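Local coordinates for amino acid adenylation domain-containing protein (PDB 6ULY), which probably activates a branched-chain keto acid as its acyl adenylate, serving as an adenylation domain of a nonribosomal depsipeptide synthetase, at residues 289-300 and 320-330. Numbering follows the deposited sequence.
With QA7 (5'-O-{(S)-hydroxy[(4-methyl-2-oxopentanoyl)oxy]phosphoryl}adenosine), chain C; SO4 (sulfate ion), chain E.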
loop_
_atom_site.group_PDB
_atom_site.type_symbol
_atom_site.label_atom_id
_atom_site.label_comp_id
_atom_site.label_asym_id
_atom_site.label_seq_id
_atom_site.Cartn_x
_atom_site.Cartn_y
_atom_site.Cartn_z
ATOM N N SER A 289 43.175 14.313 -10.992
ATOM C CA SER A 289 43.440 14.198 -12.420
ATOM C C SER A 289 42.738 12.965 -12.966
ATOM O O SER A 289 42.991 11.847 -12.504
ATOM C CB SER A 289 44.943 14.122 -12.700
ATOM O OG SER A 289 45.183 14.123 -14.097
ATOM N N TRP A 290 41.861 13.172 -13.944
ATOM C CA TRP A 290 41.229 12.079 -14.664
ATOM C C TRP A 290 41.163 12.425 -16.144
ATOM O O TRP A 290 41.068 13.597 -16.525
ATOM C CB TRP A 290 39.811 11.789 -14.157
ATOM C CG TRP A 290 39.733 11.395 -12.717
ATOM C CD1 TRP A 290 39.778 10.131 -12.208
ATOM C CD2 TRP A 290 39.576 12.273 -11.599
ATOM N NE1 TRP A 290 39.660 10.168 -10.839
ATOM C CE2 TRP A 290 39.536 11.472 -10.441
ATOM C CE3 TRP A 290 39.465 13.660 -11.466
ATOM C CZ2 TRP A 290 39.390 12.014 -9.164
ATOM C CZ3 TRP A 290 39.324 14.196 -10.197
ATOM C CH2 TRP A 290 39.288 13.374 -9.063
ATOM N N ASP A 291 41.213 11.393 -16.975
ATOM C CA ASP A 291 40.943 11.524 -18.402
ATOM C C ASP A 291 39.571 10.910 -18.661
ATOM O O ASP A 291 39.417 9.683 -18.631
ATOM C CB ASP A 291 42.028 10.853 -19.240
ATOM C CG ASP A 291 41.883 11.152 -20.722
ATOM O OD1 ASP A 291 40.888 11.812 -21.104
ATOM O OD2 ASP A 291 42.763 10.735 -21.503
ATOM N N LEU A 292 38.574 11.764 -18.892
ATOM C CA LEU A 292 37.208 11.331 -19.160
ATOM C C LEU A 292 36.789 11.666 -20.590
ATOM O O LEU A 292 35.605 11.889 -20.865
ATOM C CB LEU A 292 36.244 11.960 -18.155
ATOM C CG LEU A 292 36.583 11.709 -16.682
ATOM C CD1 LEU A 292 35.655 12.486 -15.769
ATOM C CD2 LEU A 292 36.531 10.224 -16.351
ATOM N N SER A 293 37.755 11.691 -21.509
ATOM C CA SER A 293 37.485 12.066 -22.891
ATOM C C SER A 293 36.792 10.962 -23.674
ATOM O O SER A 293 36.191 11.246 -24.715
ATOM C CB SER A 293 38.795 12.453 -23.593
ATOM O OG SER A 293 39.725 11.384 -23.569
ATOM N N ALA A 294 36.860 9.715 -23.200
ATOM C CA ALA A 294 36.189 8.614 -23.879
ATOM C C ALA A 294 34.702 8.527 -23.547
ATOM O O ALA A 294 33.949 7.915 -24.312
ATOM C CB ALA A 294 36.859 7.284 -23.521
ATOM N N MET A 295 34.268 9.116 -22.434
ATOM C CA MET A 295 32.876 9.013 -22.009
ATOM C C MET A 295 31.974 9.767 -22.979
ATOM O O MET A 295 32.159 10.967 -23.207
ATOM C CB MET A 295 32.720 9.564 -20.593
ATOM C CG MET A 295 31.278 9.584 -20.062
ATOM S SD MET A 295 30.463 7.969 -20.084
ATOM C CE MET A 295 31.647 6.950 -19.202
ATOM N N THR A 296 30.991 9.065 -23.542
ATOM C CA THR A 296 30.023 9.673 -24.441
ATOM C C THR A 296 28.591 9.619 -23.932
ATOM O O THR A 296 27.758 10.397 -24.410
ATOM C CB THR A 296 30.069 8.997 -25.821
ATOM O OG1 THR A 296 29.764 7.602 -25.689
ATOM C CG2 THR A 296 31.447 9.151 -26.449
ATOM N N CYS A 297 28.281 8.747 -22.971
ATOM C CA CYS A 297 26.899 8.494 -22.565
ATOM C C CYS A 297 26.850 8.285 -21.054
ATOM O O CYS A 297 27.223 7.220 -20.558
ATOM C CB CYS A 297 26.344 7.284 -23.309
ATOM S SG CYS A 297 24.738 6.707 -22.718
ATOM N N MET A 298 26.377 9.292 -20.329
ATOM C CA MET A 298 26.143 9.186 -18.890
ATOM C C MET A 298 24.635 9.275 -18.673
ATOM O O MET A 298 24.072 10.363 -18.548
ATOM C CB MET A 298 26.875 10.274 -18.119
ATOM C CG MET A 298 28.370 10.307 -18.346
ATOM S SD MET A 298 29.209 11.238 -17.050
ATOM C CE MET A 298 29.232 10.008 -15.745
ATOM N N ILE A 299 23.981 8.117 -18.629
ATOM C CA ILE A 299 22.538 8.092 -18.444
ATOM C C ILE A 299 22.209 8.456 -17.004
ATOM O O ILE A 299 22.811 7.932 -16.057
ATOM C CB ILE A 299 21.969 6.717 -18.823
ATOM C CG1 ILE A 299 22.024 6.532 -20.340
ATOM C CG2 ILE A 299 20.542 6.576 -18.307
ATOM C CD1 ILE A 299 21.916 5.091 -20.793
ATOM N N ASN A 300 21.259 9.369 -16.837
ATOM C CA ASN A 300 20.802 9.830 -15.530
ATOM C C ASN A 300 19.320 9.492 -15.417
ATOM O O ASN A 300 18.484 10.126 -16.072
ATOM C CB ASN A 300 21.051 11.331 -15.372
ATOM C CG ASN A 300 20.669 11.848 -14.002
ATOM O OD1 ASN A 300 19.962 11.183 -13.249
ATOM N ND2 ASN A 300 21.130 13.049 -13.677
ATOM N N HIS A 320 38.450 17.851 -16.722
ATOM C CA HIS A 320 38.955 16.487 -16.801
ATOM C C HIS A 320 38.574 15.791 -18.105
ATOM O O HIS A 320 38.729 14.569 -18.211
ATOM C CB HIS A 320 38.458 15.673 -15.602
ATOM C CG HIS A 320 38.873 16.238 -14.278
ATOM N ND1 HIS A 320 40.121 16.020 -13.733
ATOM C CD2 HIS A 320 38.208 17.019 -13.394
ATOM C CE1 HIS A 320 40.204 16.640 -12.568
ATOM N NE2 HIS A 320 39.056 17.254 -12.340
ATOM N N GLY A 321 38.086 16.534 -19.093
ATOM C CA GLY A 321 37.806 15.973 -20.398
ATOM C C GLY A 321 36.414 15.414 -20.603
ATOM O O GLY A 321 36.193 14.708 -21.593
ATOM N N LEU A 322 35.468 15.698 -19.715
ATOM C CA LEU A 322 34.098 15.235 -19.913
ATOM C C LEU A 322 33.378 16.199 -20.847
ATOM O O LEU A 322 33.197 17.375 -20.512
ATOM C CB LEU A 322 33.357 15.125 -18.585
ATOM C CG LEU A 322 32.000 14.416 -18.687
ATOM C CD1 LEU A 322 32.193 12.909 -18.804
ATOM C CD2 LEU A 322 31.108 14.758 -17.506
ATOM N N LYS A 323 32.982 15.708 -22.019
ATOM C CA LYS A 323 32.218 16.537 -22.938
ATOM C C LYS A 323 30.893 16.930 -22.295
ATOM O O LYS A 323 30.313 16.181 -21.506
ATOM C CB LYS A 323 31.976 15.797 -24.254
ATOM C CG LYS A 323 33.178 15.791 -25.185
ATOM C CD LYS A 323 32.986 14.832 -26.360
ATOM C CE LYS A 323 33.280 13.387 -25.967
ATOM N NZ LYS A 323 34.723 13.170 -25.643
ATOM N N GLY A 324 30.420 18.126 -22.637
ATOM C CA GLY A 324 29.258 18.712 -22.010
ATOM C C GLY A 324 27.919 18.187 -22.473
ATOM O O GLY A 324 26.889 18.724 -22.057
ATOM N N ASP A 325 27.898 17.152 -23.317
ATOM C CA ASP A 325 26.659 16.610 -23.869
ATOM C C ASP A 325 26.509 15.119 -23.581
ATOM O O ASP A 325 25.703 14.446 -24.228
ATOM C CB ASP A 325 26.593 16.860 -25.379
ATOM C CG ASP A 325 27.641 16.069 -26.151
ATOM O OD1 ASP A 325 28.641 15.632 -25.541
ATOM O OD2 ASP A 325 27.467 15.885 -27.374
ATOM N N VAL A 326 27.272 14.589 -22.622
ATOM C CA VAL A 326 27.232 13.157 -22.349
ATOM C C VAL A 326 26.065 12.753 -21.455
ATOM O O VAL A 326 25.687 11.575 -21.445
ATOM C CB VAL A 326 28.543 12.686 -21.695
ATOM C CG1 VAL A 326 29.737 13.064 -22.560
ATOM C CG2 VAL A 326 28.680 13.271 -20.285
ATOM N N ILE A 327 25.493 13.681 -20.693
ATOM C CA ILE A 327 24.457 13.334 -19.727
ATOM C C ILE A 327 23.133 13.165 -20.460
ATOM O O ILE A 327 22.639 14.102 -21.096
ATOM C CB ILE A 327 24.346 14.392 -18.620
ATOM C CG1 ILE A 327 25.497 14.229 -17.626
ATOM C CG2 ILE A 327 22.990 14.283 -17.918
ATOM C CD1 ILE A 327 25.503 15.257 -16.511
ATOM N N ARG A 328 22.550 11.974 -20.357
ATOM C CA ARG A 328 21.289 11.649 -21.020
ATOM C C ARG A 328 20.232 11.318 -19.976
ATOM O O ARG A 328 20.201 10.188 -19.454
ATOM C CB ARG A 328 21.483 10.485 -21.989
ATOM C CG ARG A 328 22.519 10.782 -23.051
ATOM C CD ARG A 328 22.578 9.705 -24.116
ATOM N NE ARG A 328 23.779 9.843 -24.937
ATOM C CZ ARG A 328 24.183 8.952 -25.837
ATOM N NH1 ARG A 328 23.484 7.846 -26.046
ATOM N NH2 ARG A 328 25.295 9.168 -26.525
ATOM N N PRO A 329 19.364 12.262 -19.617
ATOM C CA PRO A 329 18.240 11.920 -18.739
ATOM C C PRO A 329 17.408 10.795 -19.337
ATOM O O PRO A 329 17.248 10.693 -20.556
ATOM C CB PRO A 329 17.447 13.228 -18.649
ATOM C CG PRO A 329 18.450 14.297 -18.932
ATOM C CD PRO A 329 19.425 13.705 -19.907
ATOM N N ALA A 330 16.887 9.935 -18.465
ATOM C CA ALA A 330 16.085 8.805 -18.907
ATOM C C ALA A 330 15.081 8.442 -17.823
ATOM O O ALA A 330 15.291 8.720 -16.640
ATOM C CB ALA A 330 16.961 7.597 -19.246
HETATM C C01 QA7 C . 16.064 4.737 -16.450
HETATM C C02 QA7 C . 16.079 3.665 -15.427
HETATM C C03 QA7 C . 16.358 2.335 -16.072
HETATM C C04 QA7 C . 14.798 3.826 -14.674
HETATM C C05 QA7 C . 14.058 2.589 -14.275
HETATM C C06 QA7 C . 13.637 2.418 -12.852
HETATM C C10 QA7 C . 10.547 3.226 -11.491
HETATM C C11 QA7 C . 10.102 4.425 -10.986
HETATM C C12 QA7 C . 9.204 5.156 -12.070
HETATM C C13 QA7 C . 9.339 6.345 -11.816
HETATM C C14 QA7 C . 10.823 6.533 -11.127
HETATM C C16 QA7 C . 12.428 6.505 -12.885
HETATM C C18 QA7 C . 12.703 8.583 -13.271
HETATM C C19 QA7 C . 13.051 9.862 -13.694
HETATM C C21 QA7 C . 11.638 10.748 -12.211
HETATM C C23 QA7 C . 11.806 8.471 -12.295
HETATM N N15 QA7 C . 11.663 7.160 -12.066
HETATM N N17 QA7 C . 13.071 7.355 -13.630
HETATM N N20 QA7 C . 12.500 10.892 -13.151
HETATM N N22 QA7 C . 11.285 9.593 -11.775
HETATM N N24 QA7 C . 13.985 10.009 -14.725
HETATM O O07 QA7 C . 12.861 1.392 -12.446
HETATM O O09 QA7 C . 11.304 2.522 -10.579
HETATM O O25 QA7 C . 11.234 5.388 -10.818
HETATM O O26 QA7 C . 8.452 6.879 -10.813
HETATM O O27 QA7 C . 7.763 4.733 -12.151
HETATM O O28 QA7 C . 12.992 0.697 -10.157
HETATM O O29 QA7 C . 11.101 0.249 -11.260
HETATM O O30 QA7 C . 13.987 3.182 -12.101
HETATM O O31 QA7 C . 13.787 1.818 -15.061
HETATM P P08 QA7 C . 12.069 1.244 -11.080
HETATM S S SO4 E . 32.923 20.511 -25.153
HETATM O O1 SO4 E . 32.326 20.832 -26.415
HETATM O O2 SO4 E . 31.916 20.515 -24.136
HETATM O O3 SO4 E . 33.526 19.212 -25.224
HETATM O O4 SO4 E . 33.924 21.486 -24.834
HETATM O O HOH W 1 33.720 13.147 -22.731
#
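His320 meets Trp290 in a T-shaped stack: the benzo edge of the indole, led by CE3, points at one face of the imidazole, with planes at 69° and centroids 4.8 Å apart. A flat ring with two nitrogens suits this place, because ND1 takes a weak hydrogen bond from Trp290 N while NE2 is bound to Ile285 O, which helps fix the ring's rotation. His320 O in turn accepts from Leu292 N (2.9 Å).

Arg328 lies extended from CG to NE across Cys297, whose CB sits over the centre of the guanidinium, 3.7 Å from CZ. The slim cysteine lets this flat group settle against it, and NH1 continues to Asn207 OD1.

On the other sheet face Met298, flexible enough to bend at chi3 (79°), runs beside Val326, CG to CG2 3.6 Å, and brings SD to Leu322 CD1 at 3.8 Å. Met298 pairs in parallel with Ile327: its N donates to Val326 O and its O accepts from Arg328 N, the residues on either side of Ile327. The same pattern continues through Asn300 to Ala330, whose O receives N24 of the adenylate's adenine.

Strands 297-301 and 327-333 thus form a beta-alpha-beta unit with helix 307-317, whose Phe313 touches Met298. Strand 267-270 pairs with the far edge of 297-301, and Met260 of helix 255-262 packs on Leu292, Met295 and Met298.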